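Long-range contact in tyrocidine synthase 2 (Brevibacillus parabrevis, PDB 6TA8), which is a multidomain nonribosomal peptide synthetase, represented here by a segment that includes its condensation domain: residues A[255-269]-A[455-467]. Residues are numbered along the deposited sequence; the frame is centred on the assembly and turned at random.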
loop_
_atom_site.group_PDB
_atom_site.type_symbol
_atom_site.label_atom_id
_atom_site.label_comp_id
_atom_site.label_asym_id
_atom_site.label_seq_id
_atom_site.Cartn_x
_atom_site.Cartn_y
_atom_site.Cartn_z
ATOM N N PHE A 255 5.449 5.885 -16.333
ATOM C CA PHE A 255 5.757 5.247 -17.604
ATOM C C PHE A 255 5.265 3.808 -17.556
ATOM O O PHE A 255 5.230 3.183 -16.492
ATOM C CB PHE A 255 7.261 5.301 -17.930
ATOM C CG PHE A 255 8.103 4.333 -17.140
ATOM C CD1 PHE A 255 8.382 3.067 -17.633
ATOM C CD2 PHE A 255 8.640 4.701 -15.917
ATOM C CE1 PHE A 255 9.161 2.182 -16.913
ATOM C CE2 PHE A 255 9.424 3.820 -15.194
ATOM C CZ PHE A 255 9.684 2.559 -15.693
ATOM N N ALA A 256 4.877 3.289 -18.717
ATOM C CA ALA A 256 4.318 1.952 -18.821
ATOM C C ALA A 256 5.051 1.164 -19.896
ATOM O O ALA A 256 5.660 1.730 -20.808
ATOM C CB ALA A 256 2.816 1.993 -19.136
ATOM N N LEU A 257 4.985 -0.157 -19.774
ATOM C CA LEU A 257 5.554 -1.069 -20.753
ATOM C C LEU A 257 4.448 -1.670 -21.611
ATOM O O LEU A 257 3.303 -1.806 -21.173
ATOM C CB LEU A 257 6.344 -2.188 -20.067
ATOM C CG LEU A 257 7.532 -1.775 -19.194
ATOM C CD1 LEU A 257 8.285 -3.003 -18.708
ATOM C CD2 LEU A 257 8.460 -0.840 -19.952
ATOM N N THR A 258 4.802 -2.024 -22.844
ATOM C CA THR A 258 3.849 -2.663 -23.737
ATOM C C THR A 258 3.488 -4.055 -23.220
ATOM O O THR A 258 4.233 -4.676 -22.457
ATOM C CB THR A 258 4.418 -2.756 -25.153
ATOM O OG1 THR A 258 5.571 -3.606 -25.153
ATOM C CG2 THR A 258 4.816 -1.378 -25.662
ATOM N N VAL A 259 2.327 -4.545 -23.648
ATOM C CA VAL A 259 1.829 -5.838 -23.179
ATOM C C VAL A 259 2.652 -7.013 -23.711
ATOM O O VAL A 259 2.619 -8.085 -23.090
ATOM C CB VAL A 259 0.330 -6.013 -23.502
ATOM C CG1 VAL A 259 -0.434 -4.733 -23.209
ATOM C CG2 VAL A 259 0.098 -6.460 -24.936
ATOM N N PRO A 260 3.400 -6.903 -24.822
ATOM C CA PRO A 260 4.376 -7.968 -25.104
ATOM C C PRO A 260 5.595 -7.907 -24.203
ATOM O O PRO A 260 6.158 -8.957 -23.870
ATOM C CB PRO A 260 4.749 -7.735 -26.577
ATOM C CG PRO A 260 3.640 -6.921 -27.128
ATOM C CD PRO A 260 3.247 -6.030 -26.001
ATOM N N GLN A 261 6.024 -6.707 -23.801
ATOM C CA GLN A 261 7.158 -6.596 -22.890
ATOM C C GLN A 261 6.803 -7.078 -21.489
ATOM O O GLN A 261 7.668 -7.602 -20.778
ATOM C CB GLN A 261 7.654 -5.150 -22.836
ATOM C CG GLN A 261 8.408 -4.693 -24.072
ATOM C CD GLN A 261 8.550 -3.185 -24.137
ATOM O OE1 GLN A 261 7.832 -2.452 -23.455
ATOM N NE2 GLN A 261 9.480 -2.711 -24.959
ATOM N N THR A 262 5.544 -6.912 -21.078
ATOM C CA THR A 262 5.143 -7.302 -19.731
ATOM C C THR A 262 5.012 -8.814 -19.596
ATOM O O THR A 262 5.478 -9.391 -18.607
ATOM C CB THR A 262 3.825 -6.621 -19.357
ATOM O OG1 THR A 262 3.906 -5.222 -19.651
ATOM C CG2 THR A 262 3.536 -6.804 -17.876
ATOM N N GLU A 263 4.379 -9.471 -20.571
ATOM C CA GLU A 263 4.228 -10.922 -20.503
ATOM C C GLU A 263 5.570 -11.631 -20.614
ATOM O O GLU A 263 5.750 -12.707 -20.031
ATOM C CB GLU A 263 3.272 -11.409 -21.592
ATOM C CG GLU A 263 1.834 -11.564 -21.124
ATOM C CD GLU A 263 1.658 -12.715 -20.150
ATOM O OE1 GLU A 263 2.258 -13.785 -20.379
ATOM O OE2 GLU A 263 0.921 -12.546 -19.154
ATOM N N ASN A 264 6.517 -11.055 -21.359
ATOM C CA ASN A 264 7.881 -11.571 -21.339
ATOM C C ASN A 264 8.470 -11.483 -19.938
ATOM O O ASN A 264 9.158 -12.405 -19.482
ATOM C CB ASN A 264 8.751 -10.804 -22.335
ATOM C CG ASN A 264 8.488 -11.205 -23.774
ATOM O OD1 ASN A 264 7.468 -11.824 -24.082
ATOM N ND2 ASN A 264 9.409 -10.853 -24.663
ATOM N N LEU A 265 8.200 -10.381 -19.234
ATOM C CA LEU A 265 8.653 -10.226 -17.859
ATOM C C LEU A 265 7.917 -11.153 -16.901
ATOM O O LEU A 265 8.440 -11.456 -15.824
ATOM C CB LEU A 265 8.485 -8.767 -17.421
ATOM C CG LEU A 265 9.187 -8.284 -16.151
ATOM C CD1 LEU A 265 9.698 -6.865 -16.335
ATOM C CD2 LEU A 265 8.250 -8.350 -14.960
ATOM N N LEU A 266 6.726 -11.620 -17.272
ATOM C CA LEU A 266 5.911 -12.456 -16.400
ATOM C C LEU A 266 6.046 -13.945 -16.682
ATOM O O LEU A 266 5.846 -14.754 -15.769
ATOM C CB LEU A 266 4.433 -12.066 -16.523
ATOM C CG LEU A 266 4.001 -10.718 -15.945
ATOM C CD1 LEU A 266 2.596 -10.363 -16.414
ATOM C CD2 LEU A 266 4.068 -10.747 -14.429
ATOM N N ARG A 267 6.383 -14.330 -17.914
ATOM C CA ARG A 267 6.326 -15.726 -18.322
ATOM C C ARG A 267 7.631 -16.291 -18.862
ATOM O O ARG A 267 7.801 -17.515 -18.837
ATOM C CB ARG A 267 5.238 -15.923 -19.392
ATOM C CG ARG A 267 3.885 -16.349 -18.845
ATOM C CD ARG A 267 3.548 -17.777 -19.251
ATOM N NE ARG A 267 4.633 -18.707 -18.954
ATOM C CZ ARG A 267 4.955 -19.123 -17.732
ATOM N NH1 ARG A 267 5.961 -19.971 -17.565
ATOM N NH2 ARG A 267 4.269 -18.700 -16.678
ATOM N N HIS A 268 8.553 -15.456 -19.344
ATOM C CA HIS A 268 9.701 -15.946 -20.095
ATOM C C HIS A 268 11.056 -15.565 -19.513
ATOM O O HIS A 268 12.081 -15.984 -20.064
ATOM C CB HIS A 268 9.626 -15.450 -21.549
ATOM C CG HIS A 268 8.357 -15.822 -22.251
ATOM N ND1 HIS A 268 7.172 -15.147 -22.054
ATOM C CD2 HIS A 268 8.089 -16.797 -23.151
ATOM C CE1 HIS A 268 6.228 -15.690 -22.801
ATOM N NE2 HIS A 268 6.758 -16.694 -23.477
ATOM N N VAL A 269 11.106 -14.792 -18.431
ATOM C CA VAL A 269 12.376 -14.349 -17.864
ATOM C C VAL A 269 12.587 -14.807 -16.430
ATOM O O VAL A 269 13.704 -14.654 -15.910
ATOM C CB VAL A 269 12.528 -12.814 -17.943
ATOM C CG1 VAL A 269 12.339 -12.325 -19.370
ATOM C CG2 VAL A 269 11.554 -12.136 -16.994
ATOM N N TYR A 455 15.359 4.075 -15.552
ATOM C CA TYR A 455 14.759 2.880 -14.969
ATOM C C TYR A 455 14.167 1.973 -16.040
ATOM O O TYR A 455 14.134 0.749 -15.865
ATOM C CB TYR A 455 13.690 3.281 -13.952
ATOM C CG TYR A 455 13.126 2.134 -13.144
ATOM C CD1 TYR A 455 13.945 1.108 -12.690
ATOM C CD2 TYR A 455 11.775 2.082 -12.827
ATOM C CE1 TYR A 455 13.431 0.060 -11.951
ATOM C CE2 TYR A 455 11.254 1.039 -12.087
ATOM C CZ TYR A 455 12.086 0.030 -11.652
ATOM O OH TYR A 455 11.574 -1.011 -10.914
ATOM N N ARG A 456 13.706 2.548 -17.151
ATOM C CA ARG A 456 13.149 1.742 -18.232
ATOM C C ARG A 456 14.245 1.091 -19.068
ATOM O O ARG A 456 14.116 -0.072 -19.467
ATOM C CB ARG A 456 12.240 2.600 -19.112
ATOM C CG ARG A 456 11.921 1.982 -20.462
ATOM C CD ARG A 456 10.683 2.606 -21.075
ATOM N NE ARG A 456 10.735 4.064 -21.048
ATOM C CZ ARG A 456 9.727 4.852 -21.405
ATOM N NH1 ARG A 456 8.583 4.322 -21.818
ATOM N NH2 ARG A 456 9.861 6.170 -21.351
ATOM N N LYS A 457 15.333 1.819 -19.337
ATOM C CA LYS A 457 16.425 1.271 -20.131
ATOM C C LYS A 457 17.131 0.112 -19.442
ATOM O O LYS A 457 17.896 -0.603 -20.099
ATOM C CB LYS A 457 17.438 2.369 -20.469
ATOM C CG LYS A 457 18.388 2.730 -19.339
ATOM C CD LYS A 457 19.735 3.177 -19.884
ATOM C CE LYS A 457 20.598 3.805 -18.800
ATOM N NZ LYS A 457 20.103 5.152 -18.400
ATOM N N HIS A 458 16.900 -0.091 -18.146
ATOM C CA HIS A 458 17.420 -1.252 -17.437
ATOM C C HIS A 458 16.400 -2.371 -17.302
ATOM O O HIS A 458 16.787 -3.543 -17.257
ATOM C CB HIS A 458 17.917 -0.846 -16.045
ATOM C CG HIS A 458 19.187 -0.056 -16.066
ATOM N ND1 HIS A 458 19.214 1.315 -15.925
ATOM C CD2 HIS A 458 20.476 -0.442 -16.218
ATOM C CE1 HIS A 458 20.463 1.739 -15.985
ATOM N NE2 HIS A 458 21.250 0.692 -16.162
ATOM N N LEU A 459 15.108 -2.040 -17.234
ATOM C CA LEU A 459 14.079 -3.074 -17.250
ATOM C C LEU A 459 14.062 -3.798 -18.590
ATOM O O LEU A 459 13.991 -5.032 -18.642
ATOM C CB LEU A 459 12.710 -2.461 -16.954
ATOM C CG LEU A 459 12.386 -2.153 -15.492
ATOM C CD1 LEU A 459 11.035 -1.461 -15.381
ATOM C CD2 LEU A 459 12.411 -3.423 -14.661
ATOM N N LEU A 460 14.128 -3.043 -19.688
ATOM C CA LEU A 460 14.190 -3.660 -21.009
ATOM C C LEU A 460 15.491 -4.424 -21.208
ATOM O O LEU A 460 15.512 -5.435 -21.920
ATOM C CB LEU A 460 14.030 -2.594 -22.093
ATOM C CG LEU A 460 12.763 -1.741 -22.016
ATOM C CD1 LEU A 460 12.826 -0.598 -23.017
ATOM C CD2 LEU A 460 11.529 -2.597 -22.248
ATOM N N GLY A 461 16.581 -3.964 -20.592
ATOM C CA GLY A 461 17.842 -4.672 -20.712
ATOM C C GLY A 461 17.861 -5.987 -19.963
ATOM O O GLY A 461 18.553 -6.925 -20.368
ATOM N N ILE A 462 17.103 -6.082 -18.868
ATOM C CA ILE A 462 17.072 -7.315 -18.091
ATOM C C ILE A 462 16.214 -8.370 -18.779
ATOM O O ILE A 462 16.609 -9.538 -18.876
ATOM C CB ILE A 462 16.583 -7.028 -16.659
ATOM C CG1 ILE A 462 17.668 -6.306 -15.859
ATOM C CG2 ILE A 462 16.182 -8.317 -15.958
ATOM C CD1 ILE A 462 17.252 -5.953 -14.448
ATOM N N ILE A 463 15.035 -7.983 -19.272
ATOM C CA ILE A 463 14.150 -8.958 -19.904
ATOM C C ILE A 463 14.754 -9.479 -21.201
ATOM O O ILE A 463 14.567 -10.651 -21.551
ATOM C CB ILE A 463 12.753 -8.352 -20.134
ATOM C CG1 ILE A 463 12.838 -7.104 -21.014
ATOM C CG2 ILE A 463 12.096 -8.019 -18.806
ATOM C CD1 ILE A 463 11.692 -6.964 -21.994
ATOM N N GLU A 464 15.486 -8.637 -21.933
ATOM C CA GLU A 464 16.160 -9.091 -23.142
ATOM C C GLU A 464 17.432 -9.872 -22.837
ATOM O O GLU A 464 17.873 -10.664 -23.678
ATOM C CB GLU A 464 16.478 -7.899 -24.047
ATOM C CG GLU A 464 15.242 -7.191 -24.581
ATOM C CD GLU A 464 15.566 -5.867 -25.244
ATOM O OE1 GLU A 464 16.599 -5.784 -25.941
ATOM O OE2 GLU A 464 14.787 -4.906 -25.066
ATOM N N HIS A 465 18.026 -9.669 -21.662
ATOM C CA HIS A 465 19.169 -10.479 -21.256
ATOM C C HIS A 465 18.721 -11.807 -20.658
ATOM O O HIS A 465 19.346 -12.844 -20.905
ATOM C CB HIS A 465 20.035 -9.709 -20.258
ATOM C CG HIS A 465 20.809 -10.587 -19.325
ATOM N ND1 HIS A 465 21.898 -11.327 -19.732
ATOM C CD2 HIS A 465 20.653 -10.842 -18.004
ATOM C CE1 HIS A 465 22.379 -12.001 -18.703
ATOM N NE2 HIS A 465 21.642 -11.724 -17.642
ATOM N N CYS A 466 17.638 -11.794 -19.877
ATOM C CA CYS A 466 17.130 -13.016 -19.267
ATOM C C CYS A 466 16.396 -13.909 -20.260
ATOM O O CYS A 466 16.240 -15.106 -19.995
ATOM C CB CYS A 466 16.201 -12.677 -18.099
ATOM S SG CYS A 466 17.034 -11.937 -16.676
ATOM N N MET A 467 15.938 -13.358 -21.385
ATOM C CA MET A 467 15.309 -14.176 -22.414
ATOM C C MET A 467 16.325 -14.848 -23.324
ATOM O O MET A 467 15.993 -15.847 -23.971
ATOM C CB MET A 467 14.350 -13.329 -23.255
ATOM C CG MET A 467 12.901 -13.411 -22.806
ATOM S SD MET A 467 11.835 -12.264 -23.695
ATOM C CE MET A 467 12.356 -12.561 -25.383
#
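Edge strand 250-256 and the helix that follows it, 259-267, pack against the last part of helix 445-466 in the condensation domain. At the strand end, Phe-255 CZ meets Tyr-455 CD2 at 3.6 Å. The rings meet at their rims, almost perpendicular (86°), without stacking. With chi1 at 75°, Phe-255 CG is tucked between N and C of its own backbone, which sends the ring along Arg-456, whose CB lies 3.8 Å from Phe-255 CE1. The arginine runs back the opposite way, and one face of its guanidinium lies over Phe-255 CB. Tyr-455 directs its hydroxyl elsewhere, to a hydrogen bond with Leu-281 O. Further along, Leu-460 CD2 lies 3.4 Å from Gln-261 NE2 and also touches Leu-257 CD2. The other end of that amide is used within its own segment: Gln-261 OE1 accepts from Thr-258 N, closing a capping box in which the return bond, Gln-261 N to Thr-258 OG1, is weak. The helix axes approach to 9.9 Å and cross at 56°. Ile-463 fills the middle, its CG2 branch 3.6 Å from Leu-265 CD1, the two side chains roughly perpendicular. Past the helix end Val-269 wedges in, with CB 3.7 Å from Cys-466 CB and CG1 3.6 Å from Met-467 CG. Since no hydrogen bond joins the segments, apolar packing holds them together; strand 431-439 pairs with Phe-255 and Leu-257, and helix 339-351 touches Cys-466. This is helix-to-helix packing beside an edge strand's end, in the C-terminal chloramphenicol-acetyltransferase-like lobe of the V-shaped condensation fold.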